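Local coordinates for protein multicopper oxidase (Uncultured bacterium, PDB 4E9X) that probably oxidises its substrates at one copper centre and passes the electrons to a copper cluster that reduces dioxygen to water, at residues D7-V13 / V25-G30; Q31-L36 / Y297-L301; M143-S149 / A165-N171; D292-Y297 / H310-K314. All blocks are in the same frame, centred on the assembly; numbering follows the deposited sequence. Where two conformers were deposited one is given.

Interaction 1: D7-V13 / V25-G30; sequences DMTIEEV and VFGFNG
Phe28 takes the carbonyl oxygen of Thr9 at its ring edge, while Met8 and Ile10 come in obliquely. In one of its two conformers Met8 sets SD 4.4 Å from the Phe28 centroid, a Met-aromatic contact that is therefore less certain. Ile10 runs alongside the ring, and its CG1 reaches Phe28 CE1 at 3.8 Å. Farther along the same face of the sheet, Phe26 receives Glu12 OE2 in the plane of its ring at the CE1 edge; that carboxylate oxygen is also bonded to Ser54. Beyond the contact Phe26 meets His57 and His112, two ligands of a copper ion. On the other face, Val13 and Val25 join through their CG2 atoms, 3.7 Å apart. Backbone bonds pair the strands as an antiparallel hairpin, and Gly27 O is gripped twice: Glu11 N and Gly30 N reach it from opposite faces of its carbonyl plane, the latter bond closing a type II turn. Asn29 takes the left-handed i+2 corner, which asparagine tolerates well; Gly30 also has positive phi. With CG anti to the carbonyl carbon (chi1 -73°), the Asn29 amide swings back to continue the ladder: OD1 accepts from Thr9 N at 2.9 Å almost straight on (C=O...N 179°), while Asn29 N donates to Thr9 O at 2.8 Å. With an alanine here, Thr9 N would probably lose its acceptor and Asp309 the ND2 group that it binds. The chemistry implies a hairpin whose amide side chain extends the backbone pairing past the last strand residue, with Phe26 packed beside a copper site.

Interaction 2: Q31-L36 / Y297-L301; sequences QVPGPL and YSESL
Leu36 lays its CB squarely over the centre of the Tyr297 ring, 3.7 Å from the centroid and only 9° off the ring normal, a CH-pi contact. The branch carries on past the ring: with CG anti to the backbone N (chi1 167°), CD2 is sent to Ser300 CB at 3.7 Å and to Leu301 CD2 at 3.8 Å. A leucine fits here because its methylene can lie flat on an aromatic face while its forked end packs against Ser300 and Leu301. Pro33, which follows a cis peptide bond, touches more loosely, its CB 4.5 Å from Tyr297 CE2. Outward from this apolar centre the ring ends in its hydroxyl, which enters the bend of segment 31-36 and donates to Gly34 O over a short 2.6 Å. That oxygen sits in the plane of the ring at its edge, yet the hydroxyl stands 38° above the carbonyl plane of Gly34. Gln31 comes from the opposite direction, its amide nearly coplanar with the ring, with NE2 2.9 Å from Tyr297 OH. The same NE2 donates to Pro33 O at 2.9 Å, and Gln31 OE1 takes the backbone N of His310, so both ends of the amide are employed and its rotation is probably fixed. Tyrosine thus serves two needs in one residue: its face supplies the apolar surface for Leu36, and its hydroxyl satisfies a buried carbonyl of the loop, tying a segment of the first cupredoxin domain to one near the chain's end.

Interaction 3: M143-S149 / A165-N171; sequences MMSTWES and ADYFSVN
Trp147 and Ser169 meet because their first torsions aim both groups along the same side of the sheet: the indole stands with CG anti to the carbonyl carbon (chi1 -53°), and the Ser169 hydroxyl is folded between backbone N and carbonyl carbon (chi1 57°). NE1 donates to Ser169 OG at 2.8 Å, nearly straight and in the indole plane. A water bridges this hydroxyl, Ser145 OG and Met143 O, giving these polar atoms a shared partner. On the other side of the sheet Thr146 CG2 meets the edge of Phe168 at CD1, 3.6 Å away, and Pro161 of a second subunit also packs on Phe168. Asn171 OD1 accepts from Met143 N at 2.8 Å, and its ND2 reaches Phe295 O. At the far end Asp166 grips Ser149 with both oxygens, each through its syn lone pair: OD1 takes Ser149 N at 2.9 Å and OD2 takes Ser149 OG at 2.6 Å. Replacing Asp166 by an alanine would probably leave both these donors without their mate and let the chain turn at Ser149 drift. Asp166 N and Tyr167 N both donate to Trp147 O, a classic beta bulge in the antiparallel pair at the margin of a cupredoxin-type sheet.

Interaction 4: D292-Y297 / H310-K314; sequences DPNFFY and HDGFK
His310 opens the second segment: its NE2 donates to Asp292 OD2 at 2.8 Å, straight (168°), in the ring plane and onto the syn lone pair. Over one face of the imidazole lies Asn294, its CB 3.8 Å from the centroid in a CH-pi contact, with the amide plane nearly upright to the ring; its ND2 binds Ser300. Gly312 N lies over the opposite face, 3.4 Å above the plane. Glycine suits that position, since a CB would run into Asp292 OD2. Phe313 closes the 3-10 turn, its CG anti to the carbonyl carbon (chi1 -63°), which sets one ring face against His310 CD2 and turns the edge toward Tyr297 and Phe295. CE2 is pressed on the face of Tyr297 in an edge-to-face pair, centroids 5.1 Å apart. At the same rim CZ lies 3.1 Å from Phe295 O. Asp292 also receives Asn294 N on OD1, an Asx turn that holds the carboxylate for the histidine. The chemistry implies a charged acceptor positioned by its own turn, which holds a proton on NE2, probably fixes the rotation of His310 and may favour its protonated form, while aromatic C-H edges pack against a ring face and a carbonyl oxygen.

Overall arrangement
Interactions 1 and 3 are antiparallel strand pairs, each ending in an asparagine that bonds to backbone N of the facing strand. Interaction 1 forms a hairpin beside a copper site of the first domain, whereas interaction 3 lies in the second domain's sheet and touches another subunit. Interactions 2 and 4 join loops instead, centres about 6 Å apart, and share Tyr297; hydrogen bonds between His310 and Gln31 and between Asn294 and Ser300 join them. Every touching residue of interaction 2 is buried, while interaction 4 reaches the surface at Asp292. Side chains replace backbone ladders in these loops. Asn171 links interaction 3 to interaction 4 through Phe295, and Val25 meets Trp147 between the domains.

Interaction 1: D7-V13 / V25-G30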
loop_
_atom_site.group_PDB
_atom_site.type_symbol
_atom_site.label_atom_id
_atom_site.label_comp_id
_atom_site.label_asym_id
_atom_site.label_seq_id
_atom_site.Cartn_x
_atom_site.Cartn_y
_atom_site.Cartn_z
ATOM N N ASP A 7 0.696 28.759 -21.813
ATOM C CA ASP A 7 1.845 29.448 -21.237
ATOM C C ASP A 7 1.760 29.255 -19.710
ATOM O O ASP A 7 0.733 29.610 -19.118
ATOM C CB ASP A 7 1.881 30.929 -21.576
ATOM C CG ASP A 7 2.175 31.220 -23.025
ATOM O OD1 ASP A 7 3.128 30.624 -23.612
ATOM O OD2 ASP A 7 1.508 32.076 -23.684
ATOM N N MET A 8 2.783 28.646 -19.116
ATOM C CA MET A 8 2.716 28.400 -17.683
ATOM C C MET A 8 3.904 29.075 -17.008
ATOM O O MET A 8 4.948 29.242 -17.652
ATOM C CB MET A 8 2.679 26.903 -17.379
ATOM C CG MET A 8 2.472 26.536 -15.905
ATOM S SD MET A 8 2.424 24.709 -15.752
ATOM C CE MET A 8 1.911 24.453 -17.461
ATOM N N THR A 9 3.762 29.506 -15.777
ATOM C CA THR A 9 4.902 30.041 -15.023
ATOM C C THR A 9 5.054 29.168 -13.754
ATOM O O THR A 9 4.194 28.320 -13.442
ATOM C CB THR A 9 4.766 31.484 -14.559
ATOM O OG1 THR A 9 3.672 31.572 -13.617
ATOM C CG2 THR A 9 4.463 32.384 -15.777
ATOM N N ILE A 10 6.182 29.365 -13.110
ATOM C CA ILE A 10 6.519 28.737 -11.859
ATOM C C ILE A 10 6.789 29.881 -10.877
ATOM O O ILE A 10 7.644 30.711 -11.240
ATOM C CB ILE A 10 7.692 27.754 -11.906
ATOM C CG1 ILE A 10 7.635 26.821 -13.113
ATOM C CG2 ILE A 10 7.728 26.916 -10.630
ATOM C CD1 ILE A 10 8.854 25.909 -13.228
ATOM N N GLU A 11 6.125 29.944 -9.747
ATOM C CA GLU A 11 6.140 31.112 -8.864
ATOM C C GLU A 11 6.462 30.724 -7.436
ATOM O O GLU A 11 6.050 29.641 -6.992
ATOM C CB GLU A 11 4.757 31.814 -8.861
ATOM C CG GLU A 11 4.311 32.200 -10.275
ATOM C CD GLU A 11 5.066 33.330 -10.938
ATOM O OE1 GLU A 11 5.827 34.067 -10.276
ATOM O OE2 GLU A 11 4.909 33.494 -12.204
ATOM N N GLU A 12 7.141 31.610 -6.692
ATOM C CA GLU A 12 7.303 31.430 -5.266
ATOM C C GLU A 12 6.126 32.122 -4.584
ATOM O O GLU A 12 5.984 33.334 -4.642
ATOM C CB GLU A 12 8.624 32.058 -4.778
ATOM C CG GLU A 12 9.804 31.301 -5.355
ATOM C CD GLU A 12 11.167 31.781 -4.936
ATOM O OE1 GLU A 12 11.292 32.746 -4.142
ATOM O OE2 GLU A 12 12.151 31.145 -5.381
ATOM N N VAL A 13 5.281 31.293 -3.954
ATOM C CA VAL A 13 4.137 31.803 -3.215
ATOM C C VAL A 13 4.022 31.034 -1.915
ATOM O O VAL A 13 4.667 29.974 -1.725
ATOM C CB VAL A 13 2.809 31.712 -4.019
ATOM C CG1 VAL A 13 2.873 32.554 -5.280
ATOM C CG2 VAL A 13 2.463 30.254 -4.383
ATOM N N VAL A 25 5.790 27.352 -1.245
ATOM C CA VAL A 25 5.652 26.382 -2.299
ATOM C C VAL A 25 6.187 26.967 -3.607
ATOM O O VAL A 25 6.412 28.174 -3.725
ATOM C CB VAL A 25 4.201 25.902 -2.502
ATOM C CG1 VAL A 25 3.756 25.147 -1.195
ATOM C CG2 VAL A 25 3.255 27.020 -2.879
ATOM N N PHE A 26 6.412 26.130 -4.604
ATOM C CA PHE A 26 6.717 26.543 -5.957
ATOM C C PHE A 26 5.491 26.234 -6.821
ATOM O O PHE A 26 5.370 25.167 -7.387
ATOM C CB PHE A 26 7.952 25.810 -6.480
ATOM C CG PHE A 26 9.248 26.130 -5.752
ATOM C CD1 PHE A 26 9.746 27.422 -5.672
ATOM C CD2 PHE A 26 9.959 25.088 -5.158
ATOM C CE1 PHE A 26 10.960 27.695 -5.037
ATOM C CE2 PHE A 26 11.168 25.356 -4.518
ATOM C CZ PHE A 26 11.655 26.658 -4.488
ATOM N N GLY A 27 4.565 27.180 -6.873
ATOM C CA GLY A 27 3.269 26.876 -7.499
ATOM C C GLY A 27 3.306 27.164 -8.973
ATOM O O GLY A 27 3.686 28.254 -9.431
ATOM N N PHE A 28 2.893 26.202 -9.776
ATOM C CA PHE A 28 2.621 26.439 -11.183
ATOM C C PHE A 28 1.504 27.485 -11.261
ATOM O O PHE A 28 0.465 27.354 -10.619
ATOM C CB PHE A 28 2.222 25.128 -11.862
ATOM C CG PHE A 28 3.386 24.129 -11.987
ATOM C CD1 PHE A 28 4.499 24.461 -12.750
ATOM C CD2 PHE A 28 3.342 22.919 -11.336
ATOM C CE1 PHE A 28 5.598 23.598 -12.876
ATOM C CE2 PHE A 28 4.388 22.043 -11.494
ATOM C CZ PHE A 28 5.524 22.353 -12.276
ATOM N N ASN A 29 1.757 28.554 -12.017
ATOM C CA ASN A 29 0.889 29.721 -12.109
ATOM C C ASN A 29 0.547 30.202 -10.709
ATOM O O ASN A 29 -0.548 30.775 -10.492
ATOM C CB ASN A 29 -0.364 29.433 -12.932
ATOM C CG ASN A 29 -0.082 29.325 -14.414
ATOM O OD1 ASN A 29 1.071 29.379 -14.845
ATOM N ND2 ASN A 29 -1.133 29.186 -15.212
ATOM N N GLY A 30 1.430 30.045 -9.740
ATOM C CA GLY A 30 1.202 30.590 -8.423
ATOM C C GLY A 30 0.085 29.917 -7.647
ATOM O O GLY A 30 -0.488 30.505 -6.746
HETATM O O HOH W 1 0.681 31.588 -17.390
#

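Interaction 2: Q31-L36 / Y297-L301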
loop_
_atom_site.group_PDB
_atom_site.type_symbol
_atom_site.label_atom_id
_atom_site.label_comp_id
_atom_site.label_asym_id
_atom_site.label_seq_id
_atom_site.Cartn_x
_atom_site.Cartn_y
_atom_site.Cartn_z
ATOM N N GLN A 31 -0.206 28.628 -7.955
ATOM C CA GLN A 31 -1.292 27.968 -7.221
ATOM C C GLN A 31 -0.890 26.498 -6.978
ATOM O O GLN A 31 -0.073 25.945 -7.732
ATOM C CB GLN A 31 -2.606 28.022 -8.001
ATOM C CG GLN A 31 -2.514 27.490 -9.457
ATOM C CD GLN A 31 -3.914 27.411 -10.053
ATOM O OE1 GLN A 31 -4.461 28.434 -10.496
ATOM N NE2 GLN A 31 -4.484 26.218 -10.071
ATOM N N VAL A 32 -1.515 25.892 -5.954
ATOM C CA VAL A 32 -1.355 24.480 -5.645
ATOM C C VAL A 32 -2.756 23.930 -5.337
ATOM O O VAL A 32 -3.370 24.511 -4.422
ATOM C CB VAL A 32 -0.437 24.167 -4.487
ATOM C CG1 VAL A 32 -0.308 22.651 -4.345
ATOM C CG2 VAL A 32 0.965 24.813 -4.724
ATOM N N PRO A 33 -3.307 22.918 -6.003
ATOM C CA PRO A 33 -2.777 22.251 -7.192
ATOM C C PRO A 33 -2.525 23.243 -8.350
ATOM O O PRO A 33 -3.095 24.354 -8.388
ATOM C CB PRO A 33 -3.960 21.386 -7.610
ATOM C CG PRO A 33 -4.777 21.128 -6.362
ATOM C CD PRO A 33 -4.620 22.390 -5.557
ATOM N N GLY A 34 -1.619 22.861 -9.223
ATOM C CA GLY A 34 -1.363 23.626 -10.429
ATOM C C GLY A 34 -2.632 23.664 -11.289
ATOM O O GLY A 34 -3.642 22.976 -11.053
ATOM N N PRO A 35 -2.589 24.486 -12.351
ATOM C CA PRO A 35 -3.725 24.606 -13.288
ATOM C C PRO A 35 -4.138 23.267 -13.877
ATOM O O PRO A 35 -3.340 22.358 -14.140
ATOM C CB PRO A 35 -3.190 25.535 -14.380
ATOM C CG PRO A 35 -2.133 26.309 -13.655
ATOM C CD PRO A 35 -1.424 25.329 -12.744
ATOM N N LEU A 36 -5.456 23.145 -14.065
ATOM C CA LEU A 36 -5.970 22.006 -14.783
ATOM C C LEU A 36 -5.663 22.153 -16.273
ATOM O O LEU A 36 -5.979 23.187 -16.892
ATOM C CB LEU A 36 -7.510 21.957 -14.632
ATOM C CG LEU A 36 -8.269 21.008 -15.583
ATOM C CD1 LEU A 36 -7.945 19.531 -15.320
ATOM C CD2 LEU A 36 -9.786 21.235 -15.391
ATOM N N TYR A 297 -12.126 21.129 -8.874
ATOM C CA TYR A 297 -12.038 21.414 -10.318
ATOM C C TYR A 297 -13.308 21.048 -11.060
ATOM O O TYR A 297 -13.351 21.008 -12.292
ATOM C CB TYR A 297 -10.798 20.807 -10.977
ATOM C CG TYR A 297 -9.568 21.668 -10.989
ATOM C CD1 TYR A 297 -9.589 22.997 -11.374
ATOM C CD2 TYR A 297 -8.332 21.102 -10.663
ATOM C CE1 TYR A 297 -8.418 23.791 -11.395
ATOM C CE2 TYR A 297 -7.165 21.861 -10.673
ATOM C CZ TYR A 297 -7.212 23.193 -11.044
ATOM O OH TYR A 297 -6.086 23.990 -11.066
ATOM N N SER A 298 -14.450 20.822 -10.360
ATOM C CA SER A 298 -15.633 20.300 -11.082
ATOM C C SER A 298 -16.249 21.320 -12.004
ATOM O O SER A 298 -16.833 20.950 -12.981
ATOM C CB SER A 298 -16.700 19.873 -10.061
ATOM O OG SER A 298 -16.232 18.810 -9.251
ATOM N N GLU A 299 -16.106 22.613 -11.675
ATOM C CA GLU A 299 -16.648 23.617 -12.624
ATOM C C GLU A 299 -15.691 23.763 -13.800
ATOM O O GLU A 299 -16.111 23.747 -14.969
ATOM C CB GLU A 299 -16.888 24.953 -11.912
ATOM C CG GLU A 299 -17.993 24.802 -10.852
ATOM C CD GLU A 299 -19.305 24.268 -11.430
ATOM O OE1 GLU A 299 -19.797 24.572 -12.552
ATOM O OE2 GLU A 299 -19.945 23.438 -10.758
ATOM N N SER A 300 -14.386 23.858 -13.546
ATOM C CA SER A 300 -13.438 23.962 -14.673
ATOM C C SER A 300 -13.557 22.773 -15.619
ATOM O O SER A 300 -13.380 23.004 -16.826
ATOM C CB SER A 300 -11.989 23.990 -14.158
ATOM O OG SER A 300 -11.782 25.093 -13.289
ATOM N N LEU A 301 -13.808 21.576 -15.080
ATOM C CA LEU A 301 -13.896 20.393 -15.929
ATOM C C LEU A 301 -15.057 20.474 -16.900
ATOM O O LEU A 301 -15.017 19.716 -17.885
ATOM C CB LEU A 301 -14.005 19.133 -15.054
ATOM C CG LEU A 301 -12.653 18.735 -14.486
ATOM C CD1 LEU A 301 -12.792 17.798 -13.301
ATOM C CD2 LEU A 301 -11.797 17.999 -15.543
#

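Interaction 3: M143-S149 / A165-N171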
loop_
_atom_site.group_PDB
_atom_site.type_symbol
_atom_site.label_atom_id
_atom_site.label_comp_id
_atom_site.label_asym_id
_atom_site.label_seq_id
_atom_site.Cartn_x
_atom_site.Cartn_y
_atom_site.Cartn_z
ATOM N N MET A 143 -6.372 15.417 -5.258
ATOM C CA MET A 143 -4.917 15.159 -5.293
ATOM C C MET A 143 -4.419 15.182 -3.868
ATOM O O MET A 143 -4.480 16.241 -3.185
ATOM C CB MET A 143 -4.239 16.275 -6.119
ATOM C CG MET A 143 -4.819 16.348 -7.541
ATOM S SD MET A 143 -3.874 17.403 -8.689
ATOM C CE MET A 143 -2.469 16.340 -9.015
ATOM N N MET A 144 -3.980 14.050 -3.373
ATOM C CA MET A 144 -3.573 13.927 -1.972
ATOM C C MET A 144 -2.085 14.138 -1.818
ATOM O O MET A 144 -1.305 13.730 -2.681
ATOM C CB MET A 144 -3.941 12.540 -1.406
ATOM C CG MET A 144 -5.353 12.471 -0.803
ATOM S SD MET A 144 -6.703 12.779 -1.958
ATOM C CE MET A 144 -6.498 11.355 -3.052
ATOM N N SER A 145 -1.661 14.795 -0.727
ATOM C CA SER A 145 -0.250 14.999 -0.435
ATOM C C SER A 145 -0.114 15.213 1.074
ATOM O O SER A 145 -1.071 15.236 1.850
ATOM C CB SER A 145 0.354 16.128 -1.241
ATOM O OG SER A 145 -0.170 17.384 -0.852
ATOM N N THR A 146 1.169 15.315 1.424
ATOM C CA THR A 146 1.543 15.482 2.829
ATOM C C THR A 146 2.509 16.650 2.986
ATOM O O THR A 146 3.126 17.106 2.019
ATOM C CB THR A 146 2.171 14.201 3.459
ATOM O OG1 THR A 146 3.506 14.060 2.974
ATOM C CG2 THR A 146 1.344 12.978 3.079
ATOM N N TRP A 147 2.675 17.121 4.216
ATOM C CA TRP A 147 3.429 18.348 4.469
ATOM C C TRP A 147 4.259 18.150 5.738
ATOM O O TRP A 147 3.812 17.512 6.667
ATOM C CB TRP A 147 2.533 19.566 4.685
ATOM C CG TRP A 147 1.549 19.722 3.540
ATOM C CD1 TRP A 147 0.326 19.090 3.455
ATOM C CD2 TRP A 147 1.699 20.485 2.358
ATOM N NE1 TRP A 147 -0.304 19.440 2.260
ATOM C CE2 TRP A 147 0.524 20.293 1.578
ATOM C CE3 TRP A 147 2.741 21.315 1.878
ATOM C CZ2 TRP A 147 0.343 20.919 0.333
ATOM C CZ3 TRP A 147 2.514 21.912 0.635
ATOM C CH2 TRP A 147 1.347 21.729 -0.130
ATOM N N GLU A 148 5.448 18.754 5.745
ATOM C CA GLU A 148 6.361 18.667 6.898
ATOM C C GLU A 148 6.487 20.050 7.509
ATOM O O GLU A 148 7.163 20.912 6.938
ATOM C CB GLU A 148 7.739 18.202 6.416
ATOM C CG GLU A 148 7.635 16.806 5.800
ATOM C CD GLU A 148 8.793 16.417 4.931
ATOM O OE1 GLU A 148 9.745 17.232 4.894
ATOM O OE2 GLU A 148 8.824 15.369 4.276
ATOM N N SER A 149 5.837 20.328 8.629
ATOM C CA SER A 149 5.791 21.703 9.116
ATOM C C SER A 149 7.170 22.270 9.431
ATOM O O SER A 149 7.317 23.509 9.339
ATOM C CB SER A 149 4.882 21.805 10.363
ATOM O OG SER A 149 5.439 21.140 11.474
ATOM N N ALA A 165 6.294 14.145 8.435
ATOM C CA ALA A 165 5.070 14.633 7.737
ATOM C C ALA A 165 3.972 14.663 8.776
ATOM O O ALA A 165 3.570 13.612 9.257
ATOM C CB ALA A 165 4.749 13.773 6.522
ATOM N N ASP A 166 3.550 15.872 9.154
ATOM C CA ASP A 166 2.633 16.042 10.243
ATOM C C ASP A 166 1.350 16.761 9.816
ATOM O O ASP A 166 0.453 16.942 10.649
ATOM C CB ASP A 166 3.263 16.772 11.427
ATOM C CG ASP A 166 3.964 18.072 11.060
ATOM O OD1 ASP A 166 4.111 18.413 9.884
ATOM O OD2 ASP A 166 4.409 18.787 12.002
ATOM N N TYR A 167 1.212 17.106 8.546
ATOM C CA TYR A 167 -0.050 17.626 8.022
ATOM C C TYR A 167 -0.319 16.932 6.678
ATOM O O TYR A 167 0.562 16.425 6.019
ATOM C CB TYR A 167 -0.064 19.125 7.823
ATOM C CG TYR A 167 -0.025 19.972 9.079
ATOM C CD1 TYR A 167 -1.151 20.631 9.531
ATOM C CD2 TYR A 167 1.200 20.123 9.760
ATOM C CE1 TYR A 167 -1.111 21.443 10.694
ATOM C CE2 TYR A 167 1.232 20.924 10.907
ATOM C CZ TYR A 167 0.099 21.583 11.371
ATOM O OH TYR A 167 0.181 22.367 12.512
ATOM N N PHE A 168 -1.605 16.837 6.367
ATOM C CA PHE A 168 -2.135 15.989 5.270
ATOM C C PHE A 168 -3.257 16.701 4.528
ATOM O O PHE A 168 -4.003 17.443 5.184
ATOM C CB PHE A 168 -2.608 14.619 5.806
ATOM C CG PHE A 168 -1.552 13.964 6.691
ATOM C CD1 PHE A 168 -0.567 13.178 6.091
ATOM C CD2 PHE A 168 -1.532 14.198 8.063
ATOM C CE1 PHE A 168 0.439 12.643 6.880
ATOM C CE2 PHE A 168 -0.504 13.656 8.849
ATOM C CZ PHE A 168 0.471 12.892 8.233
ATOM N N SER A 169 -3.411 16.503 3.228
ATOM C CA SER A 169 -4.394 17.309 2.537
ATOM C C SER A 169 -4.981 16.598 1.332
ATOM O O SER A 169 -4.434 15.636 0.778
ATOM C CB SER A 169 -3.754 18.635 2.061
ATOM O OG SER A 169 -2.605 18.345 1.217
ATOM N N VAL A 170 -6.123 17.143 0.896
ATOM C CA VAL A 170 -6.612 16.952 -0.454
ATOM C C VAL A 170 -6.608 18.325 -1.112
ATOM O O VAL A 170 -7.087 19.309 -0.524
ATOM C CB VAL A 170 -8.009 16.273 -0.478
ATOM C CG1 VAL A 170 -9.035 16.988 0.390
ATOM C CG2 VAL A 170 -8.522 16.169 -1.947
ATOM N N ASN A 171 -6.072 18.420 -2.314
ATOM C CA ASN A 171 -5.963 19.682 -3.080
ATOM C C ASN A 171 -5.366 20.773 -2.214
ATOM O O ASN A 171 -5.838 21.918 -2.226
ATOM C CB ASN A 171 -7.310 20.080 -3.680
ATOM C CG ASN A 171 -7.742 19.038 -4.708
ATOM O OD1 ASN A 171 -6.958 18.171 -5.059
ATOM N ND2 ASN A 171 -9.004 19.084 -5.158
HETATM O O HOH W 2 -2.909 17.885 -1.437
#

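Interaction 4: D292-Y297 / H310-K314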
loop_
_atom_site.group_PDB
_atom_site.type_symbol
_atom_site.label_atom_id
_atom_site.label_comp_id
_atom_site.label_asym_id
_atom_site.label_seq_id
_atom_site.Cartn_x
_atom_site.Cartn_y
_atom_site.Cartn_z
ATOM N N ASP A 292 -16.631 26.961 -1.943
ATOM C CA ASP A 292 -15.944 27.014 -3.226
ATOM C C ASP A 292 -16.432 25.869 -4.134
ATOM O O ASP A 292 -16.014 24.729 -3.943
ATOM C CB ASP A 292 -14.440 26.874 -3.006
ATOM C CG ASP A 292 -13.676 26.829 -4.291
ATOM O OD1 ASP A 292 -14.257 27.063 -5.371
ATOM O OD2 ASP A 292 -12.429 26.531 -4.213
ATOM N N PRO A 293 -17.270 26.149 -5.122
ATOM C CA PRO A 293 -17.800 25.049 -5.963
ATOM C C PRO A 293 -16.723 24.416 -6.834
ATOM O O PRO A 293 -17.000 23.372 -7.473
ATOM C CB PRO A 293 -18.850 25.710 -6.829
ATOM C CG PRO A 293 -18.553 27.184 -6.785
ATOM C CD PRO A 293 -17.791 27.477 -5.497
ATOM N N ASN A 294 -15.547 25.034 -6.960
ATOM C CA ASN A 294 -14.492 24.501 -7.807
ATOM C C ASN A 294 -13.312 23.924 -7.053
ATOM O O ASN A 294 -12.246 23.733 -7.655
ATOM C CB ASN A 294 -13.976 25.623 -8.746
ATOM C CG ASN A 294 -13.372 25.077 -10.017
ATOM O OD1 ASN A 294 -13.844 24.091 -10.595
ATOM N ND2 ASN A 294 -12.332 25.774 -10.495
ATOM N N PHE A 295 -13.480 23.598 -5.792
ATOM C CA PHE A 295 -12.399 23.050 -4.971
ATOM C C PHE A 295 -11.888 21.724 -5.521
ATOM O O PHE A 295 -10.747 21.372 -5.259
ATOM C CB PHE A 295 -12.918 22.878 -3.540
ATOM C CG PHE A 295 -11.824 22.305 -2.610
ATOM C CD1 PHE A 295 -10.791 23.084 -2.141
ATOM C CD2 PHE A 295 -11.869 20.959 -2.266
ATOM C CE1 PHE A 295 -9.789 22.530 -1.325
ATOM C CE2 PHE A 295 -10.896 20.389 -1.469
ATOM C CZ PHE A 295 -9.861 21.177 -1.004
ATOM N N PHE A 296 -12.725 20.985 -6.245
ATOM C CA PHE A 296 -12.300 19.738 -6.879
ATOM C C PHE A 296 -12.256 19.867 -8.389
ATOM O O PHE A 296 -12.293 18.868 -9.111
ATOM C CB PHE A 296 -13.254 18.573 -6.495
ATOM C CG PHE A 296 -13.408 18.362 -5.005
ATOM C CD1 PHE A 296 -12.403 17.708 -4.289
ATOM C CD2 PHE A 296 -14.532 18.815 -4.306
ATOM C CE1 PHE A 296 -12.531 17.470 -2.928
ATOM C CE2 PHE A 296 -14.662 18.561 -2.924
ATOM C CZ PHE A 296 -13.656 17.912 -2.229
ATOM N N TYR A 297 -12.126 21.129 -8.874
ATOM C CA TYR A 297 -12.038 21.414 -10.318
ATOM C C TYR A 297 -13.308 21.048 -11.060
ATOM O O TYR A 297 -13.351 21.008 -12.292
ATOM C CB TYR A 297 -10.798 20.807 -10.977
ATOM C CG TYR A 297 -9.568 21.668 -10.989
ATOM C CD1 TYR A 297 -9.589 22.997 -11.374
ATOM C CD2 TYR A 297 -8.332 21.102 -10.663
ATOM C CE1 TYR A 297 -8.418 23.791 -11.395
ATOM C CE2 TYR A 297 -7.165 21.861 -10.673
ATOM C CZ TYR A 297 -7.212 23.193 -11.044
ATOM O OH TYR A 297 -6.086 23.990 -11.066
ATOM N N HIS A 310 -7.297 28.461 -10.871
ATOM C CA HIS A 310 -8.382 28.542 -9.920
ATOM C C HIS A 310 -7.902 29.375 -8.732
ATOM O O HIS A 310 -6.910 29.035 -8.048
ATOM C CB HIS A 310 -8.842 27.164 -9.438
ATOM C CG HIS A 310 -9.904 27.271 -8.368
ATOM N ND1 HIS A 310 -10.965 28.151 -8.503
ATOM C CD2 HIS A 310 -10.038 26.577 -7.217
ATOM C CE1 HIS A 310 -11.728 27.991 -7.411
ATOM N NE2 HIS A 310 -11.184 27.069 -6.620
ATOM N N ASP A 311 -8.631 30.483 -8.467
ATOM C CA ASP A 311 -8.142 31.361 -7.417
ATOM C C ASP A 311 -8.273 30.749 -6.039
ATOM O O ASP A 311 -7.552 31.163 -5.144
ATOM C CB ASP A 311 -8.836 32.736 -7.460
ATOM C CG ASP A 311 -10.340 32.712 -7.466
ATOM O OD1 ASP A 311 -10.931 31.685 -7.033
ATOM O OD2 ASP A 311 -10.950 33.692 -7.972
ATOM N N GLY A 312 -9.103 29.726 -5.807
ATOM C CA GLY A 312 -9.141 29.090 -4.476
ATOM C C GLY A 312 -7.857 28.365 -4.183
ATOM O O GLY A 312 -7.622 28.004 -3.030
ATOM N N PHE A 313 -7.029 28.120 -5.205
ATOM C CA PHE A 313 -5.753 27.404 -5.004
ATOM C C PHE A 313 -4.572 28.356 -5.029
ATOM O O PHE A 313 -3.421 27.902 -4.858
ATOM C CB PHE A 313 -5.563 26.401 -6.148
ATOM C CG PHE A 313 -6.630 25.308 -6.199
ATOM C CD1 PHE A 313 -7.313 24.902 -5.083
ATOM C CD2 PHE A 313 -6.866 24.687 -7.416
ATOM C CE1 PHE A 313 -8.222 23.859 -5.214
ATOM C CE2 PHE A 313 -7.789 23.646 -7.544
ATOM C CZ PHE A 313 -8.472 23.207 -6.399
ATOM N N LYS A 314 -4.773 29.649 -5.253
ATOM C CA LYS A 314 -3.652 30.585 -5.365
ATOM C C LYS A 314 -2.994 30.949 -4.035
ATOM O O LYS A 314 -3.693 31.087 -3.019
ATOM C CB LYS A 314 -4.137 31.906 -6.001
ATOM C CG LYS A 314 -4.362 31.710 -7.513
ATOM C CD LYS A 314 -5.025 33.010 -7.972
ATOM C CE LYS A 314 -5.385 33.078 -9.412
ATOM N NZ LYS A 314 -4.121 33.310 -10.130
#